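Long-range contacts in enterochelin esterase (Salmonella enterica subsp. enterica serovar Typhimurium, PDB 3MGA), which probably hydrolyses the ester bonds of the siderophore ferric enterobactin (enterochelin), allowing the iron it carries to be released: residues T61-P69 / F109-L120; F306-F316 / G342-E353. All coordinates share one frame; numbering follows the deposited sequence.

Interaction 1. Residues T61-P69 / F109-L120; sequences TDHHQNAQP and FAPGETPDRNVL
With CG anti to its carbonyl carbon (chi1 -63°) and the next bond fully extended (chi2 173°), Q68 reaches past F109 into a type II beta turn, A110 to E113, in the N-terminal domain of the E-set clan. Its chain runs opposite to that of F109, laying CD against F109 CB with amide and ring almost parallel. The amide nitrogen bridges the turn's two ends: Q68 NE2 donates to A110 O at 3.0 Å, a bent bond, and to E113 O at 3.1 Å, where the bond is nearly straight (169°) and the acceptor lies in the Q68 amide plane. Both amide protons are thereby used, and the group cannot easily rotate. E113 ties the turn from its own side, OE2 taking the backbone N of A110 at 2.8 Å.

Beyond the turn packing takes over from hydrogen bonding. Apolar P69 crosses F109 at about a right angle, CD lying 3.6 Å from F109 CE2, while W54 and W124 pack around the proline. L120, in the first turn of helix 117-127, points toward the loop, and its CD1 lies 3.4 Å from A67 O and also meets N66 CA. P115 CD approaches N66 O at 3.3 Å. At the helix N-terminus, D116 caps N118 N, and R117 runs alongside H63, their side chains pointing the same way. The arginine's planar end presents an edge to the imidazole rather than stacking on it. H63 ND1, which has no hydrogen-bonding partner in the model, faces R117 CD at 3.9 Å.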
loop_
_atom_site.group_PDB
_atom_site.type_symbol
_atom_site.label_atom_id
_atom_site.label_comp_id
_atom_site.label_asym_id
_atom_site.label_seq_id
_atom_site.Cartn_x
_atom_site.Cartn_y
_atom_site.Cartn_z
ATOM N N THR A 61 -11.987 -6.589 -8.610
ATOM C CA THR A 61 -12.980 -7.629 -8.360
ATOM C C THR A 61 -13.236 -7.891 -6.876
ATOM O O THR A 61 -13.779 -8.937 -6.519
ATOM C CB THR A 61 -12.576 -8.969 -9.008
ATOM O OG1 THR A 61 -11.395 -9.485 -8.376
ATOM C CG2 THR A 61 -12.353 -8.802 -10.513
ATOM N N ASP A 62 -12.869 -6.952 -6.013
ATOM C CA ASP A 62 -13.063 -7.125 -4.565
ATOM C C ASP A 62 -14.193 -6.241 -4.018
ATOM O O ASP A 62 -15.015 -5.735 -4.773
ATOM C CB ASP A 62 -11.740 -6.887 -3.815
ATOM C CG ASP A 62 -11.203 -5.470 -3.981
ATOM O OD1 ASP A 62 -11.903 -4.619 -4.565
ATOM O OD2 ASP A 62 -10.067 -5.205 -3.527
ATOM N N HIS A 63 -14.227 -6.066 -2.703
ATOM C CA HIS A 63 -15.253 -5.267 -2.049
ATOM C C HIS A 63 -15.113 -3.760 -2.276
ATOM O O HIS A 63 -16.076 -3.021 -2.074
ATOM C CB HIS A 63 -15.228 -5.532 -0.548
ATOM C CG HIS A 63 -13.983 -5.042 0.122
ATOM N ND1 HIS A 63 -13.897 -3.794 0.702
ATOM C CD2 HIS A 63 -12.772 -5.620 0.286
ATOM C CE1 HIS A 63 -12.686 -3.630 1.205
ATOM N NE2 HIS A 63 -11.984 -4.724 0.965
ATOM N N HIS A 64 -13.928 -3.292 -2.667
ATOM C CA HIS A 64 -13.728 -1.858 -2.900
ATOM C C HIS A 64 -14.587 -1.339 -4.063
ATOM O O HIS A 64 -14.978 -0.169 -4.075
ATOM C CB HIS A 64 -12.239 -1.520 -3.103
ATOM C CG HIS A 64 -11.396 -1.770 -1.890
ATOM N ND1 HIS A 64 -11.284 -0.860 -0.860
ATOM C CD2 HIS A 64 -10.629 -2.831 -1.537
ATOM C CE1 HIS A 64 -10.484 -1.347 0.072
ATOM N NE2 HIS A 64 -10.076 -2.543 -0.312
ATOM N N GLN A 65 -14.878 -2.206 -5.030
ATOM C CA GLN A 65 -15.731 -1.838 -6.164
ATOM C C GLN A 65 -17.107 -2.490 -6.033
ATOM O O GLN A 65 -17.889 -2.461 -6.985
ATOM C CB GLN A 65 -15.104 -2.295 -7.491
ATOM C CG GLN A 65 -13.765 -1.672 -7.821
ATOM C CD GLN A 65 -13.839 -0.172 -8.030
ATOM O OE1 GLN A 65 -12.833 0.525 -7.926
ATOM N NE2 GLN A 65 -15.028 0.332 -8.310
ATOM N N ASN A 66 -17.413 -3.058 -4.861
ATOM C CA ASN A 66 -18.691 -3.767 -4.657
ATOM C C ASN A 66 -18.968 -4.678 -5.840
ATOM O O ASN A 66 -20.087 -4.759 -6.333
ATOM C CB ASN A 66 -19.856 -2.791 -4.453
ATOM C CG ASN A 66 -19.816 -2.113 -3.107
ATOM O OD1 ASN A 66 -19.119 -2.558 -2.195
ATOM N ND2 ASN A 66 -20.587 -1.043 -2.961
ATOM N N ALA A 67 -17.923 -5.358 -6.290
ATOM C CA ALA A 67 -18.024 -6.234 -7.436
ATOM C C ALA A 67 -18.599 -7.585 -7.060
ATOM O O ALA A 67 -18.378 -8.087 -5.950
ATOM C CB ALA A 67 -16.647 -6.412 -8.081
ATOM N N GLN A 68 -19.354 -8.163 -7.986
ATOM C CA GLN A 68 -19.908 -9.483 -7.787
ATOM C C GLN A 68 -18.698 -10.404 -7.932
ATOM O O GLN A 68 -17.905 -10.223 -8.857
ATOM C CB GLN A 68 -20.989 -9.784 -8.831
ATOM C CG GLN A 68 -22.202 -8.845 -8.736
ATOM C CD GLN A 68 -23.213 -9.023 -9.865
ATOM O OE1 GLN A 68 -22.990 -9.776 -10.812
ATOM N NE2 GLN A 68 -24.329 -8.306 -9.770
ATOM N N PRO A 69 -18.525 -11.361 -6.996
ATOM C CA PRO A 69 -17.395 -12.295 -7.015
ATOM C C PRO A 69 -17.161 -12.909 -8.389
ATOM O O PRO A 69 -18.056 -13.544 -8.948
ATOM C CB PRO A 69 -17.801 -13.355 -6.000
ATOM C CG PRO A 69 -18.646 -12.619 -5.032
ATOM C CD PRO A 69 -19.381 -11.574 -5.814
ATOM N N PHE A 109 -26.381 -13.440 -7.353
ATOM C CA PHE A 109 -26.452 -12.016 -7.655
ATOM C C PHE A 109 -27.051 -11.830 -9.039
ATOM O O PHE A 109 -26.584 -12.432 -10.008
ATOM C CB PHE A 109 -25.066 -11.360 -7.611
ATOM C CG PHE A 109 -24.365 -11.497 -6.285
ATOM C CD1 PHE A 109 -24.707 -10.681 -5.217
ATOM C CD2 PHE A 109 -23.343 -12.423 -6.115
ATOM C CE1 PHE A 109 -24.061 -10.804 -3.994
ATOM C CE2 PHE A 109 -22.691 -12.547 -4.896
ATOM C CZ PHE A 109 -23.050 -11.736 -3.836
ATOM N N ALA A 110 -28.090 -11.008 -9.130
ATOM C CA ALA A 110 -28.727 -10.725 -10.408
ATOM C C ALA A 110 -27.863 -9.702 -11.139
ATOM O O ALA A 110 -27.154 -8.928 -10.496
ATOM C CB ALA A 110 -30.131 -10.185 -10.198
ATOM N N PRO A 111 -27.895 -9.706 -12.483
ATOM C CA PRO A 111 -27.091 -8.731 -13.226
ATOM C C PRO A 111 -27.467 -7.288 -12.873
ATOM O O PRO A 111 -28.638 -6.916 -12.955
ATOM C CB PRO A 111 -27.431 -9.033 -14.695
ATOM C CG PRO A 111 -27.926 -10.431 -14.700
ATOM C CD PRO A 111 -28.604 -10.637 -13.381
ATOM N N GLY A 112 -26.479 -6.491 -12.475
ATOM C CA GLY A 112 -26.711 -5.092 -12.113
ATOM C C GLY A 112 -27.156 -4.892 -10.672
ATOM O O GLY A 112 -27.733 -3.855 -10.333
ATOM N N GLU A 113 -26.895 -5.887 -9.828
ATOM C CA GLU A 113 -27.244 -5.822 -8.413
ATOM C C GLU A 113 -25.998 -5.504 -7.600
ATOM O O GLU A 113 -25.072 -6.307 -7.556
ATOM C CB GLU A 113 -27.817 -7.161 -7.934
ATOM C CG GLU A 113 -28.133 -7.208 -6.431
ATOM C CD GLU A 113 -28.515 -8.600 -5.937
ATOM O OE1 GLU A 113 -28.716 -8.758 -4.714
ATOM O OE2 GLU A 113 -28.604 -9.536 -6.762
ATOM N N THR A 114 -25.977 -4.336 -6.963
ATOM C CA THR A 114 -24.857 -3.936 -6.120
ATOM C C THR A 114 -24.950 -4.714 -4.810
ATOM O O THR A 114 -25.895 -4.517 -4.046
ATOM C CB THR A 114 -24.888 -2.421 -5.798
ATOM O OG1 THR A 114 -24.786 -1.661 -7.010
ATOM C CG2 THR A 114 -23.737 -2.039 -4.869
ATOM N N PRO A 115 -23.989 -5.620 -4.547
ATOM C CA PRO A 115 -24.066 -6.355 -3.289
ATOM C C PRO A 115 -23.656 -5.500 -2.104
ATOM O O PRO A 115 -23.054 -4.441 -2.286
ATOM C CB PRO A 115 -23.056 -7.496 -3.483
ATOM C CG PRO A 115 -22.783 -7.538 -4.956
ATOM C CD PRO A 115 -22.888 -6.121 -5.385
ATOM N N ASP A 116 -23.992 -5.956 -0.904
ATOM C CA ASP A 116 -23.625 -5.247 0.311
ATOM C C ASP A 116 -22.135 -5.503 0.526
ATOM O O ASP A 116 -21.685 -6.650 0.480
ATOM C CB ASP A 116 -24.461 -5.747 1.494
ATOM C CG ASP A 116 -24.153 -5.017 2.796
ATOM O OD1 ASP A 116 -23.125 -4.311 2.875
ATOM O OD2 ASP A 116 -24.947 -5.164 3.751
ATOM N N ARG A 117 -21.373 -4.432 0.737
ATOM C CA ARG A 117 -19.927 -4.539 0.936
ATOM C C ARG A 117 -19.605 -5.433 2.137
ATOM O O ARG A 117 -18.693 -6.258 2.080
ATOM C CB ARG A 117 -19.301 -3.161 1.151
ATOM C CG ARG A 117 -17.773 -3.175 1.145
ATOM C CD ARG A 117 -17.205 -1.920 1.755
ATOM N NE ARG A 117 -17.647 -1.797 3.145
ATOM C CZ ARG A 117 -17.094 -2.430 4.182
ATOM N NH1 ARG A 117 -16.063 -3.257 4.010
ATOM N NH2 ARG A 117 -17.585 -2.244 5.402
ATOM N N ASN A 118 -20.350 -5.254 3.224
ATOM C CA ASN A 118 -20.153 -6.059 4.425
ATOM C C ASN A 118 -20.298 -7.543 4.114
ATOM O O ASN A 118 -19.516 -8.361 4.601
ATOM C CB ASN A 118 -21.144 -5.649 5.516
ATOM C CG ASN A 118 -20.943 -4.219 5.979
ATOM O OD1 ASN A 118 -19.869 -3.640 5.806
ATOM N ND2 ASN A 118 -21.977 -3.644 6.585
ATOM N N VAL A 119 -21.290 -7.880 3.287
ATOM C CA VAL A 119 -21.535 -9.269 2.893
ATOM C C VAL A 119 -20.371 -9.807 2.052
ATOM O O VAL A 119 -20.026 -10.985 2.153
ATOM C CB VAL A 119 -22.871 -9.426 2.126
ATOM C CG1 VAL A 119 -23.093 -10.877 1.718
ATOM C CG2 VAL A 119 -24.029 -8.947 2.983
ATOM N N LEU A 120 -19.769 -8.944 1.234
ATOM C CA LEU A 120 -18.623 -9.347 0.407
ATOM C C LEU A 120 -17.406 -9.706 1.260
ATOM O O LEU A 120 -16.946 -10.851 1.217
ATOM C CB LEU A 120 -18.248 -8.272 -0.624
ATOM C CG LEU A 120 -19.169 -8.104 -1.832
ATOM C CD1 LEU A 120 -18.661 -6.978 -2.735
ATOM C CD2 LEU A 120 -19.260 -9.412 -2.611
#

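Interaction 2. Residues F306-F316 / G342-E353; sequences FGCVLSQSGSF and GLRIVLEAGVRE
The carbonyl oxygen of E348 is gripped by S313 and a bound water: S313 N donates to E348 O at 2.7 Å from above the carbonyl plane, and water 1 donates to E348 O at 2.7 Å. The same water accepts from G314 N and bonds S311 OG, filling the place where strand 308-312 turns away from strand 344-350. The two are neighbouring parallel strands of the alpha/beta-hydrolase sheet, joined by a beta-alpha-beta crossover through helix 328-335. Their ladder alternates from strand to strand, R344 N to G307 O, V309 N to R344 O, V346 N to V309 O, S311 N to V346 O and E348 N to S311 O.

On the face covered by helix 385-399, L310 and V346 lie side by side and point the same way, L310 CD1 tight against V346 CG1 at 3.3 Å. Further along, Q312 NE2 gives E348 OE2 a long but straight bond (3.2 Å, 170°), meeting it from above the carboxylate plane, and the amide and carboxylate planes are 84° apart. Q312 NE2 also bonds W388 O, and water 2 donates to E348 OE2 at 2.8 Å and to S313 OG. On the other face, L347 turns CG anti to its backbone N (chi1 -160°), bringing CD1 3.8 Å from F316 CE2 and close to S311 CB.

Past the strand, E353 OE1 accepts from G350 N at 2.9 Å through its anti lone pair, fixing the turn G350-E353. E353 OE2 bonds H383 ND1, and S315 OG bonds the hydroxyl of S289, the central serine of a probable nucleophile elbow. This chemistry is consistent with a Ser-His-acid triad, in which G350 N steadies the probable acid E353 and the waters link S311, S313, G314 and E348 beside it.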
loop_
_atom_site.group_PDB
_atom_site.type_symbol
_atom_site.label_atom_id
_atom_site.label_comp_id
_atom_site.label_asym_id
_atom_site.label_seq_id
_atom_site.Cartn_x
_atom_site.Cartn_y
_atom_site.Cartn_z
ATOM N N PHE A 306 7.365 16.947 13.342
ATOM C CA PHE A 306 7.048 16.270 12.083
ATOM C C PHE A 306 6.409 17.258 11.111
ATOM O O PHE A 306 5.194 17.472 11.132
ATOM C CB PHE A 306 6.111 15.078 12.331
ATOM C CG PHE A 306 6.559 14.172 13.449
ATOM C CD1 PHE A 306 7.682 13.371 13.309
ATOM C CD2 PHE A 306 5.840 14.105 14.635
ATOM C CE1 PHE A 306 8.097 12.532 14.332
ATOM C CE2 PHE A 306 6.244 13.260 15.666
ATOM C CZ PHE A 306 7.374 12.471 15.507
ATOM N N GLY A 307 7.229 17.853 10.252
ATOM C CA GLY A 307 6.754 18.844 9.294
ATOM C C GLY A 307 6.338 18.307 7.943
ATOM O O GLY A 307 5.677 19.008 7.178
ATOM N N CYS A 308 6.713 17.066 7.645
ATOM C CA CYS A 308 6.385 16.457 6.361
ATOM C C CYS A 308 5.532 15.206 6.552
ATOM O O CYS A 308 5.906 14.290 7.277
ATOM C CB CYS A 308 7.673 16.110 5.605
ATOM S SG CYS A 308 8.814 17.520 5.403
ATOM N N VAL A 309 4.375 15.182 5.905
ATOM C CA VAL A 309 3.473 14.050 5.985
ATOM C C VAL A 309 3.316 13.390 4.614
ATOM O O VAL A 309 3.252 14.070 3.580
ATOM C CB VAL A 309 2.079 14.477 6.489
ATOM C CG1 VAL A 309 1.085 13.340 6.353
ATOM C CG2 VAL A 309 2.153 14.960 7.932
ATOM N N LEU A 310 3.300 12.058 4.624
ATOM C CA LEU A 310 3.088 11.273 3.430
ATOM C C LEU A 310 1.992 10.254 3.741
ATOM O O LEU A 310 2.245 9.218 4.368
ATOM C CB LEU A 310 4.378 10.594 2.965
ATOM C CG LEU A 310 4.248 9.618 1.777
ATOM C CD1 LEU A 310 3.393 10.202 0.663
ATOM C CD2 LEU A 310 5.629 9.184 1.243
ATOM N N SER A 311 0.768 10.583 3.336
ATOM C CA SER A 311 -0.370 9.706 3.536
ATOM C C SER A 311 -0.794 9.056 2.228
ATOM O O SER A 311 -1.171 9.746 1.272
ATOM C CB SER A 311 -1.553 10.456 4.118
ATOM O OG SER A 311 -2.676 9.585 4.219
ATOM N N GLN A 312 -0.729 7.729 2.199
ATOM C CA GLN A 312 -1.119 6.950 1.031
ATOM C C GLN A 312 -2.368 6.178 1.441
ATOM O O GLN A 312 -2.351 5.466 2.446
ATOM C CB GLN A 312 -0.005 5.977 0.628
ATOM C CG GLN A 312 1.379 6.618 0.551
ATOM C CD GLN A 312 2.448 5.687 0.013
ATOM O OE1 GLN A 312 3.386 5.345 0.720
ATOM N NE2 GLN A 312 2.289 5.244 -1.233
ATOM N N SER A 313 -3.452 6.342 0.681
ATOM C CA SER A 313 -4.733 5.680 0.974
ATOM C C SER A 313 -5.151 5.890 2.432
ATOM O O SER A 313 -5.635 4.972 3.095
ATOM C CB SER A 313 -4.662 4.187 0.650
ATOM O OG SER A 313 -4.460 3.980 -0.727
ATOM N N GLY A 314 -4.963 7.110 2.918
ATOM C CA GLY A 314 -5.293 7.450 4.300
ATOM C C GLY A 314 -6.706 7.084 4.705
ATOM O O GLY A 314 -7.667 7.372 3.990
ATOM N N SER A 315 -6.828 6.433 5.860
ATOM C CA SER A 315 -8.125 6.015 6.378
ATOM C C SER A 315 -8.813 7.187 7.074
ATOM O O SER A 315 -9.059 7.149 8.277
ATOM C CB SER A 315 -7.948 4.848 7.343
ATOM O OG SER A 315 -7.346 3.748 6.682
ATOM N N PHE A 316 -9.132 8.222 6.299
ATOM C CA PHE A 316 -9.777 9.422 6.829
ATOM C C PHE A 316 -11.286 9.263 6.967
ATOM O O PHE A 316 -12.001 10.228 7.226
ATOM C CB PHE A 316 -9.398 10.649 6.004
ATOM C CG PHE A 316 -7.933 10.888 5.975
ATOM C CD1 PHE A 316 -7.280 11.342 7.115
ATOM C CD2 PHE A 316 -7.187 10.627 4.829
ATOM C CE1 PHE A 316 -5.918 11.546 7.112
ATOM C CE2 PHE A 316 -5.819 10.824 4.821
ATOM C CZ PHE A 316 -5.183 11.284 5.960
ATOM N N GLY A 342 2.695 25.213 8.043
ATOM C CA GLY A 342 4.116 24.998 7.803
ATOM C C GLY A 342 4.404 23.572 7.364
ATOM O O GLY A 342 5.546 23.232 7.060
ATOM N N LEU A 343 3.364 22.741 7.322
ATOM C CA LEU A 343 3.503 21.350 6.925
ATOM C C LEU A 343 3.521 21.192 5.420
ATOM O O LEU A 343 2.885 21.958 4.703
ATOM C CB LEU A 343 2.341 20.500 7.457
ATOM C CG LEU A 343 2.107 20.365 8.962
ATOM C CD1 LEU A 343 0.888 19.466 9.207
ATOM C CD2 LEU A 343 3.332 19.806 9.650
ATOM N N ARG A 344 4.269 20.201 4.949
ATOM C CA ARG A 344 4.301 19.879 3.532
ATOM C C ARG A 344 3.572 18.533 3.542
ATOM O O ARG A 344 3.952 17.633 4.280
ATOM C CB ARG A 344 5.724 19.763 2.981
ATOM C CG ARG A 344 6.756 20.642 3.700
ATOM C CD ARG A 344 7.956 21.095 2.838
ATOM N NE ARG A 344 8.154 20.353 1.583
ATOM C CZ ARG A 344 7.925 20.873 0.368
ATOM N NH1 ARG A 344 7.541 22.148 0.231
ATOM N NH2 ARG A 344 8.117 20.144 -0.723
ATOM N N ILE A 345 2.504 18.402 2.767
ATOM C CA ILE A 345 1.721 17.175 2.798
ATOM C C ILE A 345 1.497 16.551 1.432
ATOM O O ILE A 345 1.080 17.228 0.495
ATOM C CB ILE A 345 0.327 17.437 3.433
ATOM C CG1 ILE A 345 0.467 18.140 4.788
ATOM C CG2 ILE A 345 -0.431 16.160 3.591
ATOM C CD1 ILE A 345 -0.850 18.444 5.451
ATOM N N VAL A 346 1.830 15.267 1.326
ATOM C CA VAL A 346 1.592 14.496 0.125
ATOM C C VAL A 346 0.376 13.654 0.497
ATOM O O VAL A 346 0.396 12.907 1.478
ATOM C CB VAL A 346 2.769 13.592 -0.256
ATOM C CG1 VAL A 346 2.350 12.619 -1.372
ATOM C CG2 VAL A 346 3.973 14.423 -0.676
ATOM N N LEU A 347 -0.695 13.808 -0.263
ATOM C CA LEU A 347 -1.919 13.108 0.029
ATOM C C LEU A 347 -2.249 12.278 -1.201
ATOM O O LEU A 347 -2.610 12.806 -2.250
ATOM C CB LEU A 347 -2.999 14.138 0.372
ATOM C CG LEU A 347 -4.231 13.704 1.155
ATOM C CD1 LEU A 347 -3.833 13.041 2.464
ATOM C CD2 LEU A 347 -5.118 14.916 1.411
ATOM N N GLU A 348 -2.051 10.969 -1.073
ATOM C CA GLU A 348 -2.281 10.038 -2.161
ATOM C C GLU A 348 -3.435 9.092 -1.877
ATOM O O GLU A 348 -3.651 8.680 -0.733
ATOM C CB GLU A 348 -1.011 9.235 -2.426
ATOM C CG GLU A 348 -1.218 8.010 -3.308
ATOM C CD GLU A 348 0.016 7.152 -3.388
ATOM O OE1 GLU A 348 1.098 7.709 -3.685
ATOM O OE2 GLU A 348 -0.101 5.919 -3.174
ATOM N N ALA A 349 -4.158 8.749 -2.938
ATOM C CA ALA A 349 -5.297 7.837 -2.873
ATOM C C ALA A 349 -5.618 7.357 -4.282
ATOM O O ALA A 349 -5.424 8.093 -5.253
ATOM C CB ALA A 349 -6.491 8.518 -2.260
ATOM N N GLY A 350 -6.091 6.120 -4.396
ATOM C CA GLY A 350 -6.402 5.535 -5.692
ATOM C C GLY A 350 -7.873 5.624 -6.054
ATOM O O GLY A 350 -8.730 5.617 -5.179
ATOM N N VAL A 351 -8.153 5.698 -7.357
ATOM C CA VAL A 351 -9.519 5.781 -7.867
ATOM C C VAL A 351 -10.241 4.433 -7.742
ATOM O O VAL A 351 -11.463 4.366 -7.901
ATOM C CB VAL A 351 -9.563 6.283 -9.339
ATOM C CG1 VAL A 351 -9.077 7.714 -9.426
ATOM C CG2 VAL A 351 -8.745 5.373 -10.280
ATOM N N ARG A 352 -9.481 3.368 -7.462
ATOM C CA ARG A 352 -10.038 2.028 -7.277
ATOM C C ARG A 352 -10.362 1.738 -5.795
ATOM O O ARG A 352 -10.525 0.588 -5.403
ATOM C CB ARG A 352 -9.079 0.960 -7.796
ATOM C CG ARG A 352 -8.772 0.996 -9.288
ATOM C CD ARG A 352 -9.978 0.647 -10.093
ATOM N NE ARG A 352 -9.665 0.249 -11.464
ATOM C CZ ARG A 352 -10.577 -0.192 -12.331
ATOM N NH1 ARG A 352 -11.851 -0.280 -11.969
ATOM N NH2 ARG A 352 -10.222 -0.543 -13.562
ATOM N N GLU A 353 -10.414 2.779 -4.972
ATOM C CA GLU A 353 -10.796 2.654 -3.558
ATOM C C GLU A 353 -11.679 3.862 -3.276
ATOM O O GLU A 353 -11.265 4.783 -2.563
ATOM C CB GLU A 353 -9.575 2.581 -2.630
ATOM C CG GLU A 353 -8.498 3.646 -2.888
ATOM C CD GLU A 353 -7.317 3.567 -1.938
ATOM O OE1 GLU A 353 -6.326 4.285 -2.185
ATOM O OE2 GLU A 353 -7.360 2.789 -0.957
HETATM O O HOH W 1 -3.910 9.508 1.866
HETATM O O HOH W 2 -2.842 5.386 -2.802
#

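Interaction 1 is a partly buried, loop-to-loop and loop-to-helix contact in the N-terminal domain. Interaction 2 lies deep in the esterase domain, and the centres are about 28 Å apart. The first relies on one glutamine amide and on proline, phenylalanine and leucine packing, whereas the second rests on a regular backbone ladder, with side chains on both sheet faces and two waters where the strands part. They share no helix or strand, yet they meet at the domain interface: H64 and Q65 of 61-69 pack against R352, and H64 also lies near E353, while its ring meets that of H383. The N-terminal loop thus borders the probable active site that interaction 2 helps to form.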